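Local coordinates for protein Aln2 (Streptomyces sp. CM020, PDB 6P7L) that is a noncanonical NTF2-like (SnoaL-like) protein, probably taking part in biosynthesis of the polyketide antibiotic alnumycin, its exact role being uncertain, at residues S119-V124 against T138-D143; E68-G73 against S156-R161; R50-D55 against Q98-F103. All coordinates share one frame; numbering follows the deposited sequence.

Contact 1. Residues S119-V124 against T138-D143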
loop_
_atom_site.group_PDB
_atom_site.type_symbol
_atom_site.label_atom_id
_atom_site.label_comp_id
_atom_site.label_asym_id
_atom_site.label_seq_id
_atom_site.Cartn_x
_atom_site.Cartn_y
_atom_site.Cartn_z
ATOM N N SER A 119 11.832 -4.718 5.958
ATOM C CA SER A 119 11.078 -4.238 7.112
ATOM C C SER A 119 9.884 -3.501 6.538
ATOM O O SER A 119 9.994 -2.811 5.509
ATOM C CB SER A 119 11.908 -3.327 8.034
ATOM O OG SER A 119 12.034 -2.003 7.512
ATOM N N TYR A 120 8.740 -3.682 7.176
ATOM C CA TYR A 120 7.539 -3.057 6.635
ATOM C C TYR A 120 6.460 -2.977 7.696
ATOM O O TYR A 120 6.537 -3.611 8.754
ATOM C CB TYR A 120 7.010 -3.822 5.436
ATOM C CG TYR A 120 6.835 -5.306 5.611
ATOM C CD1 TYR A 120 7.910 -6.176 5.446
ATOM C CD2 TYR A 120 5.586 -5.849 5.898
ATOM C CE1 TYR A 120 7.740 -7.551 5.538
ATOM C CE2 TYR A 120 5.388 -7.218 5.989
ATOM C CZ TYR A 120 6.486 -8.071 5.826
ATOM O OH TYR A 120 6.315 -9.437 5.926
ATOM N N TYR A 121 5.455 -2.157 7.392
ATOM C CA TYR A 121 4.236 -2.095 8.170
ATOM C C TYR A 121 3.242 -3.131 7.639
ATOM O O TYR A 121 3.141 -3.336 6.431
ATOM C CB TYR A 121 3.587 -0.722 8.040
ATOM C CG TYR A 121 4.413 0.474 8.511
ATOM C CD1 TYR A 121 5.582 0.312 9.222
ATOM C CD2 TYR A 121 3.991 1.767 8.246
ATOM C CE1 TYR A 121 6.309 1.415 9.683
ATOM C CE2 TYR A 121 4.705 2.861 8.673
ATOM C CZ TYR A 121 5.857 2.672 9.414
ATOM O OH TYR A 121 6.543 3.763 9.892
ATOM N N ALA A 122 2.454 -3.711 8.532
ATOM C CA ALA A 122 1.397 -4.626 8.140
ATOM C C ALA A 122 0.176 -4.463 9.026
ATOM O O ALA A 122 0.273 -4.158 10.214
ATOM C CB ALA A 122 1.854 -6.094 8.171
ATOM N N THR A 123 -0.984 -4.689 8.409
ATOM C CA THR A 123 -2.219 -4.849 9.150
ATOM C C THR A 123 -3.087 -5.848 8.407
ATOM O O THR A 123 -2.762 -6.287 7.302
ATOM C CB THR A 123 -2.938 -3.519 9.359
ATOM O OG1 THR A 123 -4.075 -3.735 10.218
ATOM C CG2 THR A 123 -3.375 -2.942 8.063
ATOM N N VAL A 124 -4.154 -6.254 9.070
ATOM C CA VAL A 124 -5.138 -7.175 8.514
ATOM C C VAL A 124 -6.501 -6.523 8.652
ATOM O O VAL A 124 -6.883 -6.088 9.752
ATOM C CB VAL A 124 -5.100 -8.541 9.213
ATOM C CG1 VAL A 124 -6.161 -9.445 8.654
ATOM C CG2 VAL A 124 -3.729 -9.154 9.017
ATOM N N THR A 138 -1.832 -2.652 14.084
ATOM C CA THR A 138 -0.762 -2.653 13.115
ATOM C C THR A 138 0.472 -3.339 13.699
ATOM O O THR A 138 0.633 -3.478 14.912
ATOM C CB THR A 138 -0.466 -1.234 12.670
ATOM O OG1 THR A 138 -0.206 -0.426 13.798
ATOM C CG2 THR A 138 -1.645 -0.636 11.948
ATOM N N CYS A 139 1.306 -3.843 12.796
ATOM C CA CYS A 139 2.537 -4.549 13.117
ATOM C C CYS A 139 3.702 -3.939 12.355
ATOM O O CYS A 139 3.556 -3.437 11.234
ATOM C CB CYS A 139 2.458 -6.048 12.712
ATOM S SG CYS A 139 1.254 -7.005 13.647
ATOM N N PHE A 140 4.873 -4.054 12.949
ATOM C CA PHE A 140 6.122 -3.802 12.256
ATOM C C PHE A 140 6.813 -5.133 12.071
ATOM O O PHE A 140 7.090 -5.841 13.052
ATOM C CB PHE A 140 7.006 -2.865 13.032
ATOM C CG PHE A 140 8.178 -2.361 12.238
ATOM C CD1 PHE A 140 9.368 -3.061 12.185
ATOM C CD2 PHE A 140 8.070 -1.189 11.522
ATOM C CE1 PHE A 140 10.453 -2.581 11.462
ATOM C CE2 PHE A 140 9.171 -0.698 10.776
ATOM C CZ PHE A 140 10.341 -1.405 10.761
ATOM N N VAL A 141 7.095 -5.466 10.813
ATOM C CA VAL A 141 7.556 -6.791 10.431
ATOM C C VAL A 141 8.968 -6.693 9.874
ATOM O O VAL A 141 9.284 -5.780 9.099
ATOM C CB VAL A 141 6.615 -7.445 9.402
ATOM C CG1 VAL A 141 7.055 -8.872 9.192
ATOM C CG2 VAL A 141 5.212 -7.407 9.891
ATOM N N ARG A 142 9.816 -7.639 10.275
ATOM C CA ARG A 142 11.155 -7.789 9.714
ATOM C C ARG A 142 11.292 -9.211 9.177
ATOM O O ARG A 142 11.109 -10.185 9.918
ATOM C CB ARG A 142 12.253 -7.480 10.740
ATOM C CG ARG A 142 12.345 -6.026 11.122
ATOM C CD ARG A 142 13.658 -5.697 11.760
ATOM N NE ARG A 142 13.863 -4.246 11.783
ATOM C CZ ARG A 142 13.340 -3.422 12.676
ATOM N NH1 ARG A 142 12.567 -3.890 13.643
ATOM N NH2 ARG A 142 13.595 -2.129 12.591
ATOM N N ASP A 143 11.646 -9.330 7.893
ATOM C CA ASP A 143 11.840 -10.616 7.249
ATOM C C ASP A 143 13.270 -10.768 6.743
ATOM O O ASP A 143 13.942 -9.785 6.414
ATOM C CB ASP A 143 10.938 -10.787 6.000
ATOM C CG ASP A 143 9.488 -11.055 6.321
ATOM O OD1 ASP A 143 9.174 -11.491 7.452
ATOM O OD2 ASP A 143 8.667 -10.776 5.390
#

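Contact 2. Residues E68-G73 against S156-R161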
loop_
_atom_site.group_PDB
_atom_site.type_symbol
_atom_site.label_atom_id
_atom_site.label_comp_id
_atom_site.label_asym_id
_atom_site.label_seq_id
_atom_site.Cartn_x
_atom_site.Cartn_y
_atom_site.Cartn_z
ATOM N N GLU A 68 12.464 -19.623 10.748
ATOM C CA GLU A 68 12.029 -19.200 12.075
ATOM C C GLU A 68 10.944 -18.148 11.922
ATOM O O GLU A 68 11.137 -17.156 11.209
ATOM C CB GLU A 68 13.186 -18.630 12.888
ATOM C CG GLU A 68 13.822 -19.602 13.859
ATOM C CD GLU A 68 15.168 -19.111 14.368
ATOM O OE1 GLU A 68 16.116 -19.921 14.418
ATOM O OE2 GLU A 68 15.273 -17.916 14.718
ATOM N N PHE A 69 9.803 -18.378 12.572
ATOM C CA PHE A 69 8.665 -17.470 12.535
ATOM C C PHE A 69 8.404 -17.036 13.966
ATOM O O PHE A 69 7.880 -17.826 14.762
ATOM C CB PHE A 69 7.437 -18.157 11.930
ATOM C CG PHE A 69 6.353 -17.216 11.514
ATOM C CD1 PHE A 69 5.730 -16.399 12.434
ATOM C CD2 PHE A 69 5.932 -17.158 10.189
ATOM C CE1 PHE A 69 4.723 -15.526 12.045
ATOM C CE2 PHE A 69 4.924 -16.295 9.821
ATOM C CZ PHE A 69 4.330 -15.481 10.729
ATOM N N ARG A 70 8.698 -15.773 14.272
ATOM C CA ARG A 70 8.599 -15.256 15.631
ATOM C C ARG A 70 7.349 -14.402 15.733
ATOM O O ARG A 70 7.287 -13.287 15.185
ATOM C CB ARG A 70 9.851 -14.469 16.023
ATOM C CG ARG A 70 9.932 -14.227 17.499
ATOM C CD ARG A 70 11.216 -13.783 17.774
ATOM N NE ARG A 70 12.309 -14.746 17.500
ATOM C CZ ARG A 70 12.905 -15.527 18.412
ATOM N NH1 ARG A 70 12.526 -15.500 19.690
ATOM N NH2 ARG A 70 13.886 -16.341 18.044
ATOM N N LEU A 71 6.424 -14.890 16.553
ATOM C CA LEU A 71 5.112 -14.339 16.774
ATOM C C LEU A 71 5.228 -13.119 17.668
ATOM O O LEU A 71 6.200 -12.949 18.424
ATOM C CB LEU A 71 4.211 -15.396 17.431
ATOM C CG LEU A 71 3.817 -16.645 16.631
ATOM C CD1 LEU A 71 3.120 -17.683 17.517
ATOM C CD2 LEU A 71 2.914 -16.266 15.486
ATOM N N ALA A 72 4.171 -12.314 17.632
ATOM C CA ALA A 72 4.177 -11.075 18.405
ATOM C C ALA A 72 4.473 -11.329 19.884
ATOM O O ALA A 72 5.175 -10.546 20.538
ATOM C CB ALA A 72 2.843 -10.355 18.228
ATOM N N GLY A 73 3.967 -12.419 20.425
ATOM C CA GLY A 73 4.100 -12.688 21.840
ATOM C C GLY A 73 5.384 -13.336 22.292
ATOM O O GLY A 73 5.604 -13.502 23.498
ATOM N N SER A 156 13.177 -16.064 7.674
ATOM C CA SER A 156 12.918 -15.541 9.005
ATOM C C SER A 156 11.772 -14.561 8.878
ATOM O O SER A 156 11.691 -13.847 7.882
ATOM C CB SER A 156 14.188 -14.785 9.562
ATOM O OG SER A 156 13.890 -13.968 10.684
ATOM N N ARG A 157 10.864 -14.549 9.849
ATOM C CA ARG A 157 9.847 -13.508 9.937
ATOM C C ARG A 157 9.718 -13.161 11.420
ATOM O O ARG A 157 9.537 -14.065 12.246
ATOM C CB ARG A 157 8.506 -13.970 9.368
ATOM C CG ARG A 157 7.380 -12.975 9.581
ATOM C CD ARG A 157 6.227 -13.105 8.600
ATOM N NE ARG A 157 6.701 -12.796 7.274
ATOM C CZ ARG A 157 6.141 -13.189 6.130
ATOM N NH1 ARG A 157 5.007 -13.891 6.132
ATOM N NH2 ARG A 157 6.738 -12.867 4.982
ATOM N N VAL A 158 9.810 -11.876 11.758
ATOM C CA VAL A 158 9.644 -11.414 13.146
ATOM C C VAL A 158 8.579 -10.324 13.151
ATOM O O VAL A 158 8.733 -9.305 12.472
ATOM C CB VAL A 158 10.961 -10.874 13.726
ATOM C CG1 VAL A 158 10.760 -10.334 15.156
ATOM C CG2 VAL A 158 12.058 -11.948 13.703
ATOM N N ILE A 159 7.510 -10.528 13.905
ATOM C CA ILE A 159 6.377 -9.605 13.957
ATOM C C ILE A 159 6.391 -8.898 15.308
ATOM O O ILE A 159 6.406 -9.561 16.351
ATOM C CB ILE A 159 5.052 -10.359 13.760
ATOM C CG1 ILE A 159 5.018 -10.966 12.349
ATOM C CG2 ILE A 159 3.877 -9.444 13.989
ATOM C CD1 ILE A 159 3.966 -12.012 12.171
ATOM N N GLU A 160 6.405 -7.563 15.299
ATOM C CA GLU A 160 6.253 -6.768 16.518
ATOM C C GLU A 160 4.886 -6.102 16.429
ATOM O O GLU A 160 4.637 -5.330 15.493
ATOM C CB GLU A 160 7.370 -5.727 16.657
ATOM C CG GLU A 160 8.728 -6.364 16.958
ATOM C CD GLU A 160 9.818 -5.349 17.201
ATOM O OE1 GLU A 160 9.493 -4.168 17.442
ATOM O OE2 GLU A 160 11.004 -5.735 17.160
ATOM N N ARG A 161 3.986 -6.432 17.354
ATOM C CA ARG A 161 2.637 -5.886 17.297
ATOM C C ARG A 161 2.573 -4.565 18.043
ATOM O O ARG A 161 3.032 -4.468 19.192
ATOM C CB ARG A 161 1.614 -6.869 17.864
ATOM C CG ARG A 161 0.380 -6.894 16.964
ATOM C CD ARG A 161 -0.499 -8.041 17.261
ATOM N NE ARG A 161 -1.292 -7.753 18.443
ATOM C CZ ARG A 161 -1.951 -8.662 19.142
ATOM N NH1 ARG A 161 -1.909 -9.935 18.780
ATOM N NH2 ARG A 161 -2.650 -8.289 20.198
HETATM O O HOH W 1 5.029 -7.841 19.644
#

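Contact 3. Residues R50-D55 against Q98-F103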
loop_
_atom_site.group_PDB
_atom_site.type_symbol
_atom_site.label_atom_id
_atom_site.label_comp_id
_atom_site.label_asym_id
_atom_site.label_seq_id
_atom_site.Cartn_x
_atom_site.Cartn_y
_atom_site.Cartn_z
ATOM N N ARG A 50 -2.051 -16.499 -0.869
ATOM C CA ARG A 50 -2.228 -17.881 -0.442
ATOM C C ARG A 50 -2.726 -17.924 0.991
ATOM O O ARG A 50 -3.672 -18.657 1.314
ATOM C CB ARG A 50 -0.919 -18.658 -0.569
ATOM C CG ARG A 50 -0.379 -18.826 -1.983
ATOM C CD ARG A 50 0.884 -19.649 -1.987
ATOM N NE ARG A 50 1.520 -19.727 -3.305
ATOM C CZ ARG A 50 2.570 -20.493 -3.594
ATOM N NH1 ARG A 50 3.098 -21.282 -2.669
ATOM N NH2 ARG A 50 3.098 -20.465 -4.809
ATOM N N MET A 51 -2.106 -17.138 1.872
ATOM C CA MET A 51 -2.512 -17.196 3.267
ATOM C C MET A 51 -3.939 -16.718 3.443
ATOM O O MET A 51 -4.753 -17.371 4.115
ATOM C CB MET A 51 -1.610 -16.373 4.148
ATOM C CG MET A 51 -1.871 -16.844 5.581
ATOM S SD MET A 51 -0.599 -16.415 6.694
ATOM C CE MET A 51 -0.678 -14.654 6.500
ATOM N N ASP A 52 -4.270 -15.575 2.842
ATOM C CA ASP A 52 -5.618 -15.024 2.989
ATOM C C ASP A 52 -6.668 -15.891 2.301
ATOM O O ASP A 52 -7.854 -15.812 2.650
ATOM C CB ASP A 52 -5.680 -13.605 2.425
ATOM C CG ASP A 52 -4.864 -12.610 3.246
ATOM O OD1 ASP A 52 -4.753 -12.790 4.478
ATOM O OD2 ASP A 52 -4.347 -11.636 2.667
ATOM N N GLY A 53 -6.267 -16.675 1.312
ATOM C CA GLY A 53 -7.159 -17.564 0.617
ATOM C C GLY A 53 -7.270 -18.942 1.219
ATOM O O GLY A 53 -7.884 -19.829 0.609
ATOM N N ASP A 54 -6.754 -19.117 2.424
ATOM C CA ASP A 54 -6.793 -20.376 3.162
ATOM C C ASP A 54 -5.948 -21.469 2.521
ATOM O O ASP A 54 -6.146 -22.663 2.798
ATOM C CB ASP A 54 -8.235 -20.863 3.324
ATOM C CG ASP A 54 -9.034 -20.001 4.288
ATOM O OD1 ASP A 54 -8.412 -19.300 5.108
ATOM O OD2 ASP A 54 -10.278 -20.017 4.216
ATOM N N ASP A 55 -5.001 -21.102 1.672
ATOM C CA ASP A 55 -4.024 -22.058 1.154
ATOM C C ASP A 55 -2.817 -22.077 2.097
ATOM O O ASP A 55 -1.719 -21.563 1.813
ATOM C CB ASP A 55 -3.652 -21.698 -0.279
ATOM C CG ASP A 55 -2.629 -22.655 -0.891
ATOM O OD1 ASP A 55 -2.327 -23.712 -0.300
ATOM O OD2 ASP A 55 -2.111 -22.324 -1.975
ATOM N N GLN A 98 -13.433 -12.772 6.022
ATOM C CA GLN A 98 -12.358 -12.775 5.034
ATOM C C GLN A 98 -11.241 -11.837 5.432
ATOM O O GLN A 98 -11.425 -10.606 5.377
ATOM C CB GLN A 98 -12.900 -12.368 3.660
ATOM C CG GLN A 98 -11.804 -12.314 2.555
ATOM C CD GLN A 98 -11.133 -13.666 2.307
ATOM O OE1 GLN A 98 -11.779 -14.639 1.896
ATOM N NE2 GLN A 98 -9.824 -13.721 2.543
ATOM N N PRO A 99 -10.063 -12.341 5.771
ATOM C CA PRO A 99 -8.935 -11.456 6.054
ATOM C C PRO A 99 -8.272 -10.978 4.785
ATOM O O PRO A 99 -8.209 -11.702 3.792
ATOM C CB PRO A 99 -7.972 -12.359 6.835
ATOM C CG PRO A 99 -8.237 -13.717 6.211
ATOM C CD PRO A 99 -9.713 -13.762 5.945
ATOM N N ARG A 100 -7.679 -9.789 4.867
ATOM C CA ARG A 100 -6.769 -9.316 3.828
ATOM C C ARG A 100 -5.583 -8.663 4.527
ATOM O O ARG A 100 -5.770 -7.800 5.394
ATOM C CB ARG A 100 -7.423 -8.338 2.837
ATOM C CG ARG A 100 -8.571 -8.932 2.043
ATOM C CD ARG A 100 -8.081 -9.891 0.986
ATOM N NE ARG A 100 -9.193 -10.548 0.286
ATOM C CZ ARG A 100 -9.074 -11.712 -0.356
ATOM N NH1 ARG A 100 -7.908 -12.322 -0.366
ATOM N NH2 ARG A 100 -10.121 -12.257 -0.981
ATOM N N HIS A 101 -4.376 -9.114 4.178
ATOM C CA HIS A 101 -3.142 -8.553 4.723
ATOM C C HIS A 101 -2.734 -7.396 3.824
ATOM O O HIS A 101 -2.778 -7.518 2.597
ATOM C CB HIS A 101 -2.014 -9.586 4.789
ATOM C CG HIS A 101 -2.092 -10.491 5.977
ATOM N ND1 HIS A 101 -3.059 -11.462 6.106
ATOM C CD2 HIS A 101 -1.364 -10.538 7.116
ATOM C CE1 HIS A 101 -2.903 -12.094 7.252
ATOM N NE2 HIS A 101 -1.884 -11.550 7.885
ATOM N N TRP A 102 -2.351 -6.280 4.447
ATOM C CA TRP A 102 -1.895 -5.071 3.781
ATOM C C TRP A 102 -0.488 -4.761 4.289
ATOM O O TRP A 102 -0.292 -4.599 5.496
ATOM C CB TRP A 102 -2.846 -3.905 4.104
ATOM C CG TRP A 102 -4.229 -4.127 3.700
ATOM C CD1 TRP A 102 -5.172 -4.852 4.390
ATOM C CD2 TRP A 102 -4.868 -3.669 2.512
ATOM N NE1 TRP A 102 -6.367 -4.846 3.709
ATOM C CE2 TRP A 102 -6.198 -4.148 2.545
ATOM C CE3 TRP A 102 -4.452 -2.911 1.414
ATOM C CZ2 TRP A 102 -7.107 -3.874 1.531
ATOM C CZ3 TRP A 102 -5.354 -2.673 0.408
ATOM C CH2 TRP A 102 -6.661 -3.146 0.478
ATOM N N PHE A 103 0.470 -4.658 3.377
ATOM C CA PHE A 103 1.842 -4.286 3.701
ATOM C C PHE A 103 2.106 -2.922 3.093
ATOM O O PHE A 103 1.570 -2.609 2.014
ATOM C CB PHE A 103 2.877 -5.236 3.112
ATOM C CG PHE A 103 2.832 -6.637 3.617
ATOM C CD1 PHE A 103 1.986 -7.036 4.651
ATOM C CD2 PHE A 103 3.693 -7.569 3.067
ATOM C CE1 PHE A 103 1.988 -8.342 5.069
ATOM C CE2 PHE A 103 3.705 -8.859 3.488
ATOM C CZ PHE A 103 2.845 -9.255 4.486
#

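Contact 1. Residues S119-V124 against T138-D143
Y120 and V141 face each other as a hydrogen-bonded pair of the antiparallel hairpin formed by strands 116-127 and 133-148, and the tyrosine ring lies across the valine. With CG held between the backbone N and the carbonyl carbon (chi1 50°), the Y120 ring folds back over the partner strand. From CB outward, CD1 reaches V141 O at 3.9 Å, while CD2 and CE2 pass over V141 CB, which sits over one ring face in a CH-pi contact 3.8 Å from the centroid. CE2 also meets V141 CG2; CZ rests on V141 CG1 at 3.5 Å. At the tip, Y120 OH gives its hydrogen to D143 OD2 over 2.8 Å, the acceptor lying at the edge of the ring but being met from above its carboxylate plane, 35° out of it. Y44 OH is a second hydrogen-bond partner of the same oxygen, while R157 forms a salt bridge with D143 OD1, so both oxygens of this buried acid are engaged. Between the backbones, Y120 N and V141 N each bond the other residue's carbonyl, and A122 and C139 repeat this two-bond pairing. V141 CG2 extends the apolar surface to A122 CB at 4.0 Å. On the face of S119, Y121 and F140, the two rings meet rim to rim, Y121 CE1 lying 3.6 Å from F140 CD2, with planes 59° apart. F140 CZ comes within 3.7 Å of S119 CB. Y121 OH bonds D52 of the second subunit, whose H49 packs on both rings, so this face is part of the subunit interface. The hairpin is flanked by strand 98-110 beside 116-127 and strand 151-161 beside 133-148, with Y44 of helix 34-52 meeting the Y120 ring.

Contact 2. Residues E68-G73 against S156-R161
F69 and R157 both send CG anti to the backbone N (chi1 -164° and 174°), and their side chains run side by side from neighbouring parallel strands of the mixed sheet in this NTF2-like fold. R157 CG lies over one face of the F69 ring, 4.2 Å from its centroid, and R157 CD follows, 3.7 Å from F69 CE2. The arginine then bends at chi3, turning its guanidinium plane 75° from the ring. Its polar end goes elsewhere: NE forms a salt bridge with D143, and NH2 bonds Q47 of helix 34-52. Farther along the strand, I159 CD1 touches F69 CE1 at 3.6 Å, adding a second contact to the ring. The backbones are laced in parallel fashion: R157 N bonds E68 O, R70 N gives a straight 2.8 Å bond to R157 O, and I159 N bonds R70 O. R70 CB packs on V158 CG2 on the other side of the sheet from F69. Beyond R70 the regular pairing ends, although A72 CB still rests against R161 CB at 3.7 Å. A single water then bridges the chains, donating to A72 O and accepting from R161 N, each at 2.9 Å.

Contact 3. Residues R50-D55 against Q98-F103
The carboxylate of D52, at the end of helix 34-52, is gripped by H101 at both oxygens. H101 ND1 donates to D52 OD1 over 2.7 Å, and the backbone N of H101 donates to D52 OD2 over 2.9 Å. OD1 uses its syn lone pair and lies at the edge of the imidazole, close to the ring plane; carboxylate and ring are nearly coplanar, 21° apart. OD2 is met on its syn side but 33° out of the carboxylate plane. OD2 also bonds Y121 OH of the third subunit, the third bond to this carboxylate, so the buried acid ties helix, strand and neighbouring subunit together. With ND1 turned to D52, NE2 bonds a glycerol, probably from the crystallisation liquor. This is a His-carboxylate pair that fixes the rotation of the imidazole.

M51, with its chain bent at chi3 (60°), lays its CE methyl over one face of that ring, 3.5 Å from H101 CE1. Q98 NE2 bonds two carbonyls, D52 O and P99 O, each at 2.9 Å and each near the amide plane, which holds the amide flat between helix end and strand. The donor stands well above the D52 carbonyl plane, however. D52 CB also comes within 3.8 Å of R100 NH1; the guanidinium itself has a salt bridge with D162 of the third subunit. The helix closes with a Schellman motif, D55 N bonding R50 O and D54 N bonding M51 O, with D54 at positive phi. The contact thus clamps the C-terminal end of helix 34-52 onto strand 98-110, an outermost strand of the sheet within this chain, with strand 116-127 on its inner side and the third subunit packing on R100, W102 and F103.

All three contacts reach one mixed sheet. Contact 1 is in the middle, its centre about 10 Å from that of contact 2 and about 14 Å from that of contact 3. Contacts 2 and 3 are about 17 Å apart between centres and do not touch. Besides the salt bridge of D143 and R157, a probable hydrogen bond of 2.8 Å between R142 O and V158 N joins contacts 1 and 2. On the other side F103 CD2 lies 3.4 Å from Y120 CE2, and V124 packs on H101. Bound glycerol, probably from the crystallisation liquor, approaches A122, R157 and H101, one residue from each contact, consistent with a pocket between the sheet and helix 34-52.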